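PDB 3L9F: transcription regulator PadR N-terminal domain-containing protein from Streptococcus mutans, which probably binds DNA as a dimeric PadR-family transcription regulator, pairing a winged-helix domain with a helical C-terminal domain. Local coordinates for residues K86-V91 / A104-G109; D39-I44 / P76-L81; S51-N56 / G96-N101; K161-N166 / Y186-Y191; E151-K156 / K196-E201. All blocks are in the same frame, centred on the assembly; numbering follows the deposited sequence.

Contact 1. Residues K86-V91 / A104-G109; sequences KITKEV and AITESG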
# COMPACT_ATOMS: atom_id res chain seq x y z
N LYS A 86 -10.90 -21.61 -11.76
CA LYS A 86 -10.30 -20.54 -12.56
C LYS A 86 -8.89 -20.90 -13.03
O LYS A 86 -8.38 -20.31 -13.98
CB LYS A 86 -10.25 -19.24 -11.74
CG LYS A 86 -11.57 -18.84 -11.13
CD LYS A 86 -12.63 -18.65 -12.20
CE LYS A 86 -13.96 -18.24 -11.58
NZ LYS A 86 -14.96 -17.89 -12.62
N ILE A 87 -8.25 -21.83 -12.32
CA ILE A 87 -6.95 -22.37 -12.72
C ILE A 87 -6.91 -23.87 -12.46
O ILE A 87 -7.71 -24.38 -11.67
CB ILE A 87 -5.78 -21.70 -11.96
CG1 ILE A 87 -5.82 -22.07 -10.48
CG2 ILE A 87 -5.82 -20.19 -12.12
CD1 ILE A 87 -4.75 -21.38 -9.65
N THR A 88 -6.00 -24.58 -13.13
CA THR A 88 -5.75 -25.97 -12.81
C THR A 88 -4.38 -26.10 -12.16
O THR A 88 -3.49 -25.28 -12.38
CB THR A 88 -5.80 -26.90 -14.05
OG1 THR A 88 -4.78 -26.52 -14.98
CG2 THR A 88 -7.16 -26.82 -14.72
N LYS A 89 -4.22 -27.13 -11.34
CA LYS A 89 -2.94 -27.42 -10.71
C LYS A 89 -2.48 -28.82 -11.06
O LYS A 89 -3.24 -29.78 -10.95
CB LYS A 89 -3.05 -27.30 -9.19
CG LYS A 89 -1.83 -27.81 -8.43
CD LYS A 89 -2.07 -27.73 -6.93
CE LYS A 89 -0.83 -28.10 -6.13
NZ LYS A 89 -1.05 -27.98 -4.66
N GLU A 90 -1.23 -28.91 -11.50
CA GLU A 90 -0.62 -30.16 -11.87
C GLU A 90 0.54 -30.38 -10.92
O GLU A 90 1.33 -29.48 -10.70
CB GLU A 90 -0.10 -30.06 -13.31
CG GLU A 90 0.86 -31.14 -13.71
CD GLU A 90 1.43 -30.95 -15.10
OE1 GLU A 90 1.35 -29.84 -15.67
OE2 GLU A 90 1.98 -31.94 -15.63
N VAL A 91 0.66 -31.58 -10.37
CA VAL A 91 1.79 -31.87 -9.49
C VAL A 91 2.80 -32.73 -10.26
O VAL A 91 2.49 -33.85 -10.66
CB VAL A 91 1.36 -32.62 -8.23
CG1 VAL A 91 2.58 -33.05 -7.42
CG2 VAL A 91 0.45 -31.75 -7.39
N ALA A 104 -2.17 -23.52 -14.44
CA ALA A 104 -2.59 -23.06 -15.75
C ALA A 104 -3.96 -22.40 -15.65
O ALA A 104 -4.85 -22.91 -14.98
CB ALA A 104 -2.64 -24.23 -16.74
N ILE A 105 -4.12 -21.26 -16.30
CA ILE A 105 -5.43 -20.61 -16.32
C ILE A 105 -6.42 -21.46 -17.12
O ILE A 105 -6.04 -22.19 -18.04
CB ILE A 105 -5.33 -19.19 -16.92
CG1 ILE A 105 -6.52 -18.33 -16.48
CG2 ILE A 105 -5.19 -19.25 -18.45
CD1 ILE A 105 -6.33 -16.85 -16.77
N THR A 106 -7.70 -21.40 -16.74
CA THR A 106 -8.77 -22.07 -17.48
C THR A 106 -9.57 -21.04 -18.26
O THR A 106 -9.39 -19.84 -18.08
CB THR A 106 -9.75 -22.77 -16.54
OG1 THR A 106 -10.46 -21.78 -15.77
CG2 THR A 106 -9.02 -23.71 -15.58
N GLU A 107 -10.48 -21.51 -19.12
CA GLU A 107 -11.35 -20.60 -19.85
C GLU A 107 -12.09 -19.65 -18.93
O GLU A 107 -12.13 -18.45 -19.17
CB GLU A 107 -12.35 -21.39 -20.71
CG GLU A 107 -11.75 -21.91 -22.00
CD GLU A 107 -11.04 -20.82 -22.78
OE1 GLU A 107 -11.67 -19.76 -23.02
OE2 GLU A 107 -9.86 -21.02 -23.16
N SER A 108 -12.68 -20.19 -17.87
CA SER A 108 -13.40 -19.35 -16.92
C SER A 108 -12.45 -18.37 -16.25
O SER A 108 -12.83 -17.25 -15.95
CB SER A 108 -14.13 -20.18 -15.87
OG SER A 108 -13.23 -21.04 -15.18
N GLY A 109 -11.21 -18.81 -16.00
CA GLY A 109 -10.22 -17.92 -15.42
C GLY A 109 -9.92 -16.75 -16.34
O GLY A 109 -9.77 -15.62 -15.88
O HOH W 1 -15.29 -16.76 -15.26
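Thr-88 and Ala-104 form an antiparallel hydrogen-bonded pair: Thr-88 N gives to Ala-104 O at 2.7 Å, and Ala-104 N returns a bond to Thr-88 O at 3.0 Å. The tight part lies at the carbonyl of Lys-86, whose O accepts from Thr-106 N at 3.0 Å and also meets Gly-109 CA in a CA-H...O contact of 3.3 Å. With chi1 at 67°, Thr-106 turns OG1 back to accept from Gly-109 N at 3.1 Å, capping the helix that starts at Glu-107; the same oxygen is hydrogen-bonded to Gly-85 O. Ile-87 and Ile-105 point to the sheet face covered by Leu-42. On the Thr-88 side packing is looser, the CG2 methyls of Thr-88 and Thr-106 3.7 Å apart, with Thr-88 exposed. Beyond the tight Lys-86 carbonyl, the lysine side chain runs out to a water that joins its NZ to Ser-108 O. This is the beta hairpin, or wing, of a winged-helix domain running into its next helix through a threonine N-cap.

Contact 2. Residues D39-I44 / P76-L81; sequences DIILGI and PTLRKL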
# COMPACT_ATOMS: atom_id res chain seq x y z
N ASP A 39 -6.70 -11.53 -8.59
CA ASP A 39 -6.71 -10.86 -9.89
C ASP A 39 -5.30 -10.75 -10.45
O ASP A 39 -5.08 -10.92 -11.65
CB ASP A 39 -7.36 -9.48 -9.77
CG ASP A 39 -8.73 -9.53 -9.13
OD1 ASP A 39 -9.62 -10.21 -9.69
OD2 ASP A 39 -8.92 -8.90 -8.06
N ILE A 40 -4.34 -10.45 -9.59
CA ILE A 40 -2.98 -10.33 -10.09
C ILE A 40 -2.43 -11.71 -10.47
O ILE A 40 -1.65 -11.84 -11.41
CB ILE A 40 -2.06 -9.60 -9.11
CG1 ILE A 40 -0.70 -9.36 -9.77
CG2 ILE A 40 -1.94 -10.39 -7.84
CD1 ILE A 40 0.09 -8.27 -9.09
N ILE A 41 -2.87 -12.75 -9.76
CA ILE A 41 -2.43 -14.10 -10.10
C ILE A 41 -3.00 -14.54 -11.43
O ILE A 41 -2.29 -15.12 -12.25
CB ILE A 41 -2.73 -15.12 -8.97
CG1 ILE A 41 -1.79 -14.88 -7.79
CG2 ILE A 41 -2.56 -16.55 -9.49
CD1 ILE A 41 -2.27 -15.49 -6.50
N LEU A 42 -4.28 -14.25 -11.68
CA LEU A 42 -4.85 -14.56 -12.98
C LEU A 42 -4.11 -13.80 -14.07
O LEU A 42 -3.88 -14.33 -15.16
CB LEU A 42 -6.33 -14.20 -13.04
CG LEU A 42 -7.20 -15.21 -12.30
CD1 LEU A 42 -8.66 -14.73 -12.34
CD2 LEU A 42 -7.05 -16.57 -12.96
N GLY A 43 -3.74 -12.56 -13.77
CA GLY A 43 -2.91 -11.78 -14.69
C GLY A 43 -1.59 -12.47 -15.01
O GLY A 43 -1.20 -12.58 -16.18
N ILE A 44 -0.91 -12.94 -13.97
CA ILE A 44 0.36 -13.63 -14.14
C ILE A 44 0.19 -14.90 -14.97
O ILE A 44 1.04 -15.22 -15.81
CB ILE A 44 0.99 -14.00 -12.79
CG1 ILE A 44 1.51 -12.74 -12.10
CG2 ILE A 44 2.11 -15.01 -12.96
CD1 ILE A 44 1.88 -12.95 -10.67
N PRO A 76 -2.72 -19.80 -0.36
CA PRO A 76 -4.17 -19.92 -0.18
C PRO A 76 -4.96 -19.43 -1.39
O PRO A 76 -6.03 -19.98 -1.69
CB PRO A 76 -4.44 -19.00 1.03
CG PRO A 76 -3.16 -19.03 1.79
CD PRO A 76 -2.08 -19.08 0.75
N THR A 77 -4.45 -18.42 -2.09
CA THR A 77 -5.19 -17.84 -3.20
C THR A 77 -5.16 -18.78 -4.40
O THR A 77 -6.15 -18.93 -5.13
CB THR A 77 -4.60 -16.47 -3.58
OG1 THR A 77 -4.73 -15.58 -2.46
CG2 THR A 77 -5.34 -15.89 -4.77
N LEU A 78 -4.02 -19.43 -4.60
CA LEU A 78 -3.92 -20.46 -5.63
C LEU A 78 -4.90 -21.60 -5.34
O LEU A 78 -5.56 -22.12 -6.24
CB LEU A 78 -2.49 -20.99 -5.74
CG LEU A 78 -1.46 -20.03 -6.34
CD1 LEU A 78 -0.05 -20.57 -6.09
CD2 LEU A 78 -1.72 -19.86 -7.84
N ARG A 79 -4.99 -21.98 -4.07
CA ARG A 79 -5.90 -23.04 -3.67
C ARG A 79 -7.35 -22.70 -4.00
O ARG A 79 -8.09 -23.55 -4.51
CB ARG A 79 -5.75 -23.38 -2.18
CG ARG A 79 -4.48 -24.19 -1.87
CD ARG A 79 -4.54 -24.88 -0.51
NE ARG A 79 -4.52 -23.94 0.60
CZ ARG A 79 -3.41 -23.46 1.16
NH1 ARG A 79 -2.22 -23.82 0.70
NH2 ARG A 79 -3.49 -22.60 2.18
N LYS A 80 -7.75 -21.46 -3.73
CA LYS A 80 -9.13 -21.04 -4.00
C LYS A 80 -9.41 -20.89 -5.49
O LYS A 80 -10.48 -21.27 -5.97
CB LYS A 80 -9.45 -19.74 -3.26
CG LYS A 80 -10.90 -19.32 -3.42
CD LYS A 80 -11.37 -18.43 -2.27
CE LYS A 80 -12.81 -18.00 -2.48
NZ LYS A 80 -13.64 -19.14 -2.96
N LEU A 81 -8.46 -20.35 -6.23
CA LEU A 81 -8.63 -20.22 -7.67
C LEU A 81 -8.83 -21.60 -8.29
O LEU A 81 -9.59 -21.76 -9.24
CB LEU A 81 -7.42 -19.54 -8.30
CG LEU A 81 -7.35 -18.03 -8.13
CD1 LEU A 81 -5.96 -17.51 -8.50
CD2 LEU A 81 -8.43 -17.35 -8.97
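Helices 39-44 and 76-81 cross steeply, their axes 75° apart in direction and 10.6 Å apart at closest approach, with Ile-41 CA and Leu-78 CA 7.9 Å apart. Ile-41 carries most of the contact, and its two branches serve different neighbours. CD1 of Ile-41 reaches Thr-77 CG2 at 3.5 Å, while its CG2 touches two leucine methyls, Leu-78 CD2 at 3.8 Å and Leu-81 CD1 at 3.7 Å. Here the first helix of the winged-helix domain packs on helix 74-83, which by its place in the fold is probably the recognition helix; the hydrophobic layer continues into the wing, where Ile-87 touches Leu-42, Leu-78 and Leu-81. Thr-77 holds CG2 anti to its own N (OG1 chi1 -62°), which presents the methyl to Ile-41 and leaves OG1 hydrogen-bonded to Met-73 O, just before the helix. Leu-81 divides its methyls: CD1 goes to Ile-41 and CD2 to Leu-42 CG, a looser approach of 4.1 Å. On another side of helix 39-44, Asp-39 and Ile-40 pack on Met-132 and Phe-136 of the second subunit, respectively.

Contact 3. Residues S51-N56 / G96-N101; sequences SGYEIN and GRPNKN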
# COMPACT_ATOMS: atom_id res chain seq x y z
N SER A 51 4.99 -22.67 -12.77
CA SER A 51 5.13 -23.31 -11.47
C SER A 51 4.85 -22.32 -10.35
O SER A 51 4.94 -21.10 -10.54
CB SER A 51 6.55 -23.84 -11.29
OG SER A 51 7.47 -22.75 -11.19
N GLY A 52 4.53 -22.83 -9.17
CA GLY A 52 4.42 -21.98 -7.99
C GLY A 52 5.68 -21.17 -7.76
O GLY A 52 5.62 -19.99 -7.37
N TYR A 53 6.84 -21.79 -7.98
CA TYR A 53 8.11 -21.10 -7.82
C TYR A 53 8.12 -19.86 -8.69
O TYR A 53 8.48 -18.78 -8.23
CB TYR A 53 9.27 -21.97 -8.29
CG TYR A 53 9.53 -23.25 -7.53
CD1 TYR A 53 9.41 -23.31 -6.16
CD2 TYR A 53 9.97 -24.38 -8.21
CE1 TYR A 53 9.69 -24.50 -5.46
CE2 TYR A 53 10.25 -25.56 -7.54
CZ TYR A 53 10.10 -25.62 -6.17
OH TYR A 53 10.39 -26.79 -5.51
N GLU A 54 7.77 -20.04 -9.96
CA GLU A 54 7.83 -18.96 -10.93
C GLU A 54 6.81 -17.86 -10.63
O GLU A 54 7.09 -16.67 -10.77
CB GLU A 54 7.62 -19.51 -12.35
CG GLU A 54 7.77 -18.45 -13.41
CD GLU A 54 7.66 -19.02 -14.80
OE1 GLU A 54 8.15 -20.14 -15.02
OE2 GLU A 54 7.10 -18.33 -15.67
N ILE A 55 5.62 -18.26 -10.22
CA ILE A 55 4.59 -17.28 -9.87
C ILE A 55 5.08 -16.44 -8.69
O ILE A 55 4.96 -15.21 -8.68
CB ILE A 55 3.28 -17.96 -9.47
CG1 ILE A 55 2.62 -18.59 -10.70
CG2 ILE A 55 2.33 -16.95 -8.84
CD1 ILE A 55 1.53 -19.60 -10.34
N ASN A 56 5.63 -17.11 -7.69
CA ASN A 56 6.14 -16.42 -6.53
C ASN A 56 7.28 -15.48 -6.91
O ASN A 56 7.36 -14.37 -6.40
CB ASN A 56 6.59 -17.42 -5.48
CG ASN A 56 7.11 -16.75 -4.23
OD1 ASN A 56 6.34 -16.18 -3.45
ND2 ASN A 56 8.42 -16.82 -4.03
N GLY A 96 14.16 -37.75 -6.57
CA GLY A 96 15.15 -37.02 -5.78
C GLY A 96 14.96 -35.52 -5.73
O GLY A 96 15.88 -34.80 -5.37
N ARG A 97 13.77 -35.04 -6.11
CA ARG A 97 13.44 -33.62 -6.06
C ARG A 97 12.11 -33.36 -5.38
O ARG A 97 11.22 -34.21 -5.40
CB ARG A 97 13.37 -33.04 -7.48
CG ARG A 97 14.57 -33.37 -8.34
CD ARG A 97 14.46 -32.69 -9.72
NE ARG A 97 15.59 -32.96 -10.59
CZ ARG A 97 16.73 -32.26 -10.57
NH1 ARG A 97 16.87 -31.26 -9.72
NH2 ARG A 97 17.72 -32.56 -11.40
N PRO A 98 11.94 -32.16 -4.80
CA PRO A 98 10.61 -31.87 -4.27
C PRO A 98 9.61 -31.87 -5.42
O PRO A 98 9.98 -31.58 -6.58
CB PRO A 98 10.74 -30.45 -3.72
CG PRO A 98 12.19 -30.15 -3.66
CD PRO A 98 12.86 -31.02 -4.67
N ASN A 99 8.37 -32.22 -5.12
CA ASN A 99 7.29 -32.02 -6.07
C ASN A 99 7.24 -30.57 -6.50
O ASN A 99 7.54 -29.65 -5.71
CB ASN A 99 5.96 -32.40 -5.44
CG ASN A 99 5.82 -33.89 -5.23
OD1 ASN A 99 6.66 -34.67 -5.65
ND2 ASN A 99 4.73 -34.29 -4.59
N LYS A 100 6.84 -30.36 -7.75
CA LYS A 100 6.72 -29.03 -8.35
C LYS A 100 5.26 -28.86 -8.78
O LYS A 100 4.71 -29.74 -9.44
CB LYS A 100 7.65 -28.97 -9.57
CG LYS A 100 7.67 -27.64 -10.31
CD LYS A 100 8.75 -27.64 -11.38
CE LYS A 100 8.66 -28.87 -12.27
NZ LYS A 100 9.78 -28.93 -13.25
N ASN A 101 4.63 -27.75 -8.42
CA ASN A 101 3.26 -27.50 -8.85
C ASN A 101 3.20 -26.58 -10.05
O ASN A 101 3.75 -25.49 -10.03
CB ASN A 101 2.44 -26.93 -7.71
CG ASN A 101 2.44 -27.84 -6.50
OD1 ASN A 101 2.45 -29.06 -6.64
ND2 ASN A 101 2.44 -27.25 -5.31
O HOH W 2 6.20 -25.08 -7.52
O HOH W 3 10.89 -29.03 -7.26
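Ser-51 and Gly-52 meet Asn-101 through its carbonyl oxygen: Asn-101 O takes Gly-52 N at 2.9 Å and is also approached by Ser-51 CA at 3.0 Å in a CA-H...O contact. Ser-51 turns its hydroxyl inward over its own helix: with chi1 at 68°, OG lies between the backbone N and the carbonyl carbon and accepts from Glu-54 N at 3.0 Å, the N-cap bond. Its CB meanwhile rests against Lys-100 CG. Here the short strand 50-51 and the start of helix 52-62 join strand 100-105 of the wing in the three-stranded antiparallel sheet of the winged-helix domain. Lys-100 runs extended from CB to CD, its CG anti to the backbone N, then bends at chi3 (50°), so that NZ leaves the contact. The ring end of Tyr-53 comes near Pro-98 and Asn-99, with Tyr-53 OH 4.1 Å from Pro-98 CB. One water lies over the centre of a ring face, where it accepts from Asn-101 N and, weakly, from Tyr-53 N. A second lies in the ring plane at the edge, 2.9 Å from Tyr-53 OH, and donates to Pro-98 O at 2.8 Å.

Contact 4. Residues K161-N166 / Y186-Y191; sequences KRLSEN and YGLAQY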
# COMPACT_ATOMS: atom_id res chain seq x y z
N LYS A 161 16.86 -0.61 -7.56
CA LYS A 161 17.80 -1.53 -8.21
C LYS A 161 17.07 -2.68 -8.89
O LYS A 161 17.32 -2.99 -10.06
CB LYS A 161 18.80 -2.06 -7.17
CG LYS A 161 19.77 -3.11 -7.71
CD LYS A 161 20.73 -3.59 -6.61
CE LYS A 161 21.74 -4.60 -7.14
NZ LYS A 161 21.09 -5.87 -7.56
N ARG A 162 16.15 -3.30 -8.16
CA ARG A 162 15.38 -4.42 -8.66
C ARG A 162 14.47 -4.02 -9.83
O ARG A 162 14.42 -4.72 -10.85
CB ARG A 162 14.56 -5.04 -7.53
CG ARG A 162 13.85 -6.33 -7.90
CD ARG A 162 13.87 -7.31 -6.74
NE ARG A 162 13.55 -6.65 -5.48
CZ ARG A 162 12.32 -6.39 -5.07
NH1 ARG A 162 11.28 -6.75 -5.82
NH2 ARG A 162 12.11 -5.76 -3.91
N LEU A 163 13.77 -2.91 -9.69
CA LEU A 163 12.88 -2.46 -10.75
C LEU A 163 13.69 -2.04 -11.97
O LEU A 163 13.32 -2.34 -13.11
CB LEU A 163 11.99 -1.32 -10.25
CG LEU A 163 11.04 -0.72 -11.27
CD1 LEU A 163 10.19 -1.81 -11.93
CD2 LEU A 163 10.16 0.32 -10.57
N SER A 164 14.81 -1.36 -11.73
CA SER A 164 15.69 -0.96 -12.83
C SER A 164 16.24 -2.16 -13.60
O SER A 164 16.30 -2.15 -14.84
CB SER A 164 16.83 -0.10 -12.30
OG SER A 164 16.35 1.16 -11.90
N GLU A 165 16.62 -3.20 -12.87
CA GLU A 165 17.15 -4.42 -13.49
C GLU A 165 16.08 -5.15 -14.31
O GLU A 165 16.36 -5.67 -15.39
CB GLU A 165 17.78 -5.33 -12.44
CG GLU A 165 19.05 -4.74 -11.81
CD GLU A 165 19.69 -5.64 -10.76
OE1 GLU A 165 19.05 -6.64 -10.36
OE2 GLU A 165 20.82 -5.34 -10.31
N ASN A 166 14.85 -5.20 -13.81
CA ASN A 166 13.77 -5.80 -14.60
C ASN A 166 13.42 -4.97 -15.83
O ASN A 166 13.14 -5.50 -16.91
CB ASN A 166 12.53 -6.07 -13.73
CG ASN A 166 12.67 -7.32 -12.89
OD1 ASN A 166 12.97 -8.40 -13.42
ND2 ASN A 166 12.48 -7.20 -11.58
N TYR A 186 6.62 5.29 -13.58
CA TYR A 186 5.84 5.71 -12.42
C TYR A 186 6.48 5.16 -11.14
O TYR A 186 6.71 5.91 -10.19
CB TYR A 186 4.43 5.17 -12.60
CG TYR A 186 3.37 5.46 -11.54
CD1 TYR A 186 3.48 4.98 -10.24
CD2 TYR A 186 2.19 6.13 -11.89
CE1 TYR A 186 2.48 5.21 -9.30
CE2 TYR A 186 1.18 6.35 -10.97
CZ TYR A 186 1.33 5.89 -9.68
OH TYR A 186 0.32 6.10 -8.77
N GLY A 187 6.76 3.86 -11.12
CA GLY A 187 7.36 3.23 -9.96
C GLY A 187 8.71 3.83 -9.59
O GLY A 187 8.97 4.11 -8.41
N LEU A 188 9.57 4.06 -10.58
CA LEU A 188 10.88 4.63 -10.29
C LEU A 188 10.77 6.04 -9.71
O LEU A 188 11.46 6.39 -8.74
CB LEU A 188 11.75 4.63 -11.55
CG LEU A 188 12.22 3.24 -12.00
CD1 LEU A 188 12.90 3.31 -13.37
CD2 LEU A 188 13.16 2.63 -10.96
N ALA A 189 9.91 6.84 -10.32
CA ALA A 189 9.69 8.21 -9.86
C ALA A 189 9.22 8.21 -8.40
O ALA A 189 9.66 9.02 -7.59
CB ALA A 189 8.66 8.90 -10.76
N GLN A 190 8.32 7.28 -8.08
CA GLN A 190 7.83 7.15 -6.72
C GLN A 190 8.98 6.87 -5.76
O GLN A 190 9.15 7.55 -4.75
CB GLN A 190 6.83 6.00 -6.67
CG GLN A 190 5.93 5.99 -5.48
CD GLN A 190 4.64 5.26 -5.78
OE1 GLN A 190 4.65 4.16 -6.33
NE2 GLN A 190 3.52 5.89 -5.44
N TYR A 191 9.78 5.86 -6.09
CA TYR A 191 10.88 5.47 -5.23
C TYR A 191 11.92 6.57 -5.10
O TYR A 191 12.39 6.87 -4.01
CB TYR A 191 11.56 4.22 -5.79
CG TYR A 191 10.73 2.97 -5.71
CD1 TYR A 191 9.88 2.76 -4.64
CD2 TYR A 191 10.81 1.99 -6.69
CE1 TYR A 191 9.12 1.61 -4.55
CE2 TYR A 191 10.06 0.84 -6.61
CZ TYR A 191 9.22 0.66 -5.54
OH TYR A 191 8.46 -0.49 -5.45
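Helices 161-166 and 186-191 run antiparallel, with 157° between their directions and axes 10.2 Å apart at closest approach, and Leu-163 and Leu-188 lie nearest each other by CA. Leu-163 carries the contact. Its CG stands anti to the backbone N (chi1 178°), and with chi2 at 53° the Leu-163 CD2 methyl reaches into the other helix over Gly-187, 3.9 Å from Gly-187 C and 3.8 Å from Leu-188 N. The glycine, lacking a side chain, lets this methyl come close to the backbone. The same CD2 of Leu-163 meets Leu-188 CD2 at 3.8 Å, the two leucines lying at a slant, and touches Tyr-191 CE2 at 4.0 Å. The CD2 end of Leu-188 also lies 3.6 Å from Ser-164 OG, whose hydroxyl is hydrogen-bonded to Ile-160 O one turn earlier. Tyr-65 touches both Leu-163 and Tyr-191, and the Tyr-191 side chain lies about 6 Å from that of Asp-68, a magnesium ligand in a structure of this protein though no ion is bound to this chain here. This is apolar packing between the antiparallel pair of long helices in the C-terminal domain, a dimerising element whose Ala-189 and Gln-190 pack on Val-197 and Gln-190 of the second subunit, respectively.

Contact 5. Residues E151-K156 / K196-E201; sequences EEIERK and KVLEEE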
# COMPACT_ATOMS: atom_id res chain seq x y z
N GLU A 151 17.56 3.21 7.12
CA GLU A 151 17.07 1.89 6.77
C GLU A 151 16.01 1.97 5.68
O GLU A 151 15.96 1.12 4.79
CB GLU A 151 16.59 1.13 8.01
CG GLU A 151 17.72 0.91 9.00
CD GLU A 151 17.35 -0.02 10.14
OE1 GLU A 151 16.21 -0.53 10.16
OE2 GLU A 151 18.21 -0.26 11.01
N GLU A 152 15.19 3.01 5.72
CA GLU A 152 14.19 3.20 4.68
C GLU A 152 14.85 3.60 3.37
O GLU A 152 14.43 3.17 2.30
CB GLU A 152 13.15 4.25 5.08
CG GLU A 152 12.20 4.65 3.96
CD GLU A 152 11.09 3.64 3.74
OE1 GLU A 152 11.06 2.59 4.41
OE2 GLU A 152 10.23 3.90 2.87
N ILE A 153 15.87 4.45 3.44
CA ILE A 153 16.60 4.82 2.23
C ILE A 153 17.16 3.56 1.56
O ILE A 153 17.06 3.39 0.34
CB ILE A 153 17.74 5.82 2.50
CG1 ILE A 153 17.17 7.19 2.87
CG2 ILE A 153 18.64 5.98 1.26
CD1 ILE A 153 18.22 8.18 3.32
N GLU A 154 17.72 2.66 2.36
CA GLU A 154 18.24 1.40 1.83
C GLU A 154 17.15 0.55 1.19
O GLU A 154 17.37 -0.10 0.16
CB GLU A 154 18.97 0.61 2.92
CG GLU A 154 20.21 1.33 3.42
CD GLU A 154 20.81 0.67 4.65
OE1 GLU A 154 20.29 -0.39 5.07
OE2 GLU A 154 21.79 1.21 5.20
N ARG A 155 15.96 0.54 1.78
CA ARG A 155 14.86 -0.21 1.20
C ARG A 155 14.49 0.35 -0.16
O ARG A 155 14.24 -0.41 -1.10
CB ARG A 155 13.66 -0.26 2.15
CG ARG A 155 13.82 -1.27 3.27
CD ARG A 155 12.52 -1.51 4.02
NE ARG A 155 12.08 -0.30 4.72
CZ ARG A 155 12.38 -0.03 5.98
NH1 ARG A 155 13.12 -0.88 6.69
NH2 ARG A 155 11.95 1.10 6.54
N LYS A 156 14.47 1.68 -0.27
CA LYS A 156 14.15 2.31 -1.54
C LYS A 156 15.23 1.99 -2.57
O LYS A 156 14.93 1.78 -3.74
CB LYS A 156 13.99 3.82 -1.40
CG LYS A 156 12.84 4.25 -0.47
CD LYS A 156 11.49 3.89 -1.09
CE LYS A 156 10.36 4.52 -0.29
NZ LYS A 156 10.90 5.61 0.56
N LYS A 196 14.75 10.75 -2.14
CA LYS A 196 15.32 12.09 -2.15
C LYS A 196 14.90 12.93 -0.94
O LYS A 196 15.73 13.64 -0.35
CB LYS A 196 14.95 12.80 -3.45
CG LYS A 196 15.58 14.17 -3.60
CD LYS A 196 15.93 14.45 -5.05
CE LYS A 196 16.73 15.74 -5.17
NZ LYS A 196 17.85 15.81 -4.18
N VAL A 197 13.63 12.87 -0.58
CA VAL A 197 13.14 13.59 0.59
C VAL A 197 13.91 13.18 1.83
O VAL A 197 14.32 14.02 2.64
CB VAL A 197 11.63 13.36 0.81
CG1 VAL A 197 11.24 13.78 2.21
CG2 VAL A 197 10.82 14.12 -0.24
N LEU A 198 14.12 11.88 1.99
CA LEU A 198 14.83 11.38 3.15
C LEU A 198 16.31 11.78 3.11
O LEU A 198 16.88 12.15 4.13
CB LEU A 198 14.68 9.86 3.23
CG LEU A 198 13.23 9.40 3.43
CD1 LEU A 198 13.19 7.89 3.54
CD2 LEU A 198 12.62 10.06 4.67
N GLU A 199 16.92 11.70 1.93
CA GLU A 199 18.30 12.13 1.78
C GLU A 199 18.45 13.60 2.15
O GLU A 199 19.38 13.98 2.87
CB GLU A 199 18.80 11.87 0.36
CG GLU A 199 18.95 10.39 0.06
CD GLU A 199 19.36 10.11 -1.37
OE1 GLU A 199 19.15 10.99 -2.24
OE2 GLU A 199 19.89 9.00 -1.61
N GLU A 200 17.52 14.42 1.67
CA GLU A 200 17.54 15.85 1.97
C GLU A 200 17.37 16.09 3.46
O GLU A 200 17.96 17.02 4.02
CB GLU A 200 16.47 16.60 1.16
CG GLU A 200 16.76 16.67 -0.33
CD GLU A 200 15.57 17.16 -1.13
OE1 GLU A 200 14.44 17.13 -0.61
OE2 GLU A 200 15.77 17.57 -2.30
N GLU A 201 16.58 15.25 4.12
CA GLU A 201 16.42 15.34 5.57
C GLU A 201 17.73 15.05 6.29
O GLU A 201 18.13 15.77 7.19
CB GLU A 201 15.33 14.39 6.07
CG GLU A 201 15.19 14.37 7.59
CD GLU A 201 14.85 15.74 8.15
OE1 GLU A 201 14.17 16.52 7.44
OE2 GLU A 201 15.25 16.01 9.31
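Glu-152 OE1 is gripped by two nitrogens of one arginine: Arg-155 NH2 at 2.7 Å and Arg-155 NE at 3.1 Å, both with the oxygen near the guanidinium plane. The other carboxylate oxygen, Glu-152 OE2, takes Lys-156 NZ at 3.0 Å; both OE2 and NZ are hydrogen-bonded to Tyr-186 OH of the second subunit, whose side chain also packs on Leu-198, so one buried carboxylate is held by residues of both subunits. The network sits on the antiparallel helix pair of the C-terminal domain, where helices 151-156 and 196-201 run 147° apart in direction with axes 9.8 Å apart. Fixing both oxygens restrains the rotation of the carboxylate, and the two cations would probably stabilise its negative charge. The bend of Glu-152 at chi2 (79°) carries its carboxylate to these donors while Glu-152 CG stays against Leu-198, whose CD1 lies 3.4 Å away. Leu-198 is the shared partner of this face: Leu-198 CB packs on Ile-153 CG1 at 3.7 Å, the two side chains running antiparallel alongside each other. Phe-130 of the same chain, in helix 129-135, touches both Glu-152 and Leu-198. At the outer edge of the contact, Glu-199 is salt-bridged to Lys-195, while its aliphatic part meets Ile-153, with CD1 of Ile-153 4.0 Å from Glu-199 CG.

Contacts 1, 2 and 3 share the N-terminal winged-helix domain and touch one another. Contacts 1 and 2 have centres about 10 Å apart, and contact 3 lies about 16 Å from the centre of each. Contact 2 closes before contact 1 opens, and a short turn joins helix 74-83 to strand 87-92; the segments of contact 3 alternate with those of contacts 1 and 2, and it shares strand 100-105 with contact 1. Contacts 4 and 5 follow later, on helices 142-172 and 178-202, with centres about 15 Å apart; 161-166 and 186-191 both fall between the segments of contact 5. Contact 1 lies about 42 Å from contact 5, centre to centre. The second subunit reaches contacts 2, 4 and 5, consistent with a dimer joining both domains.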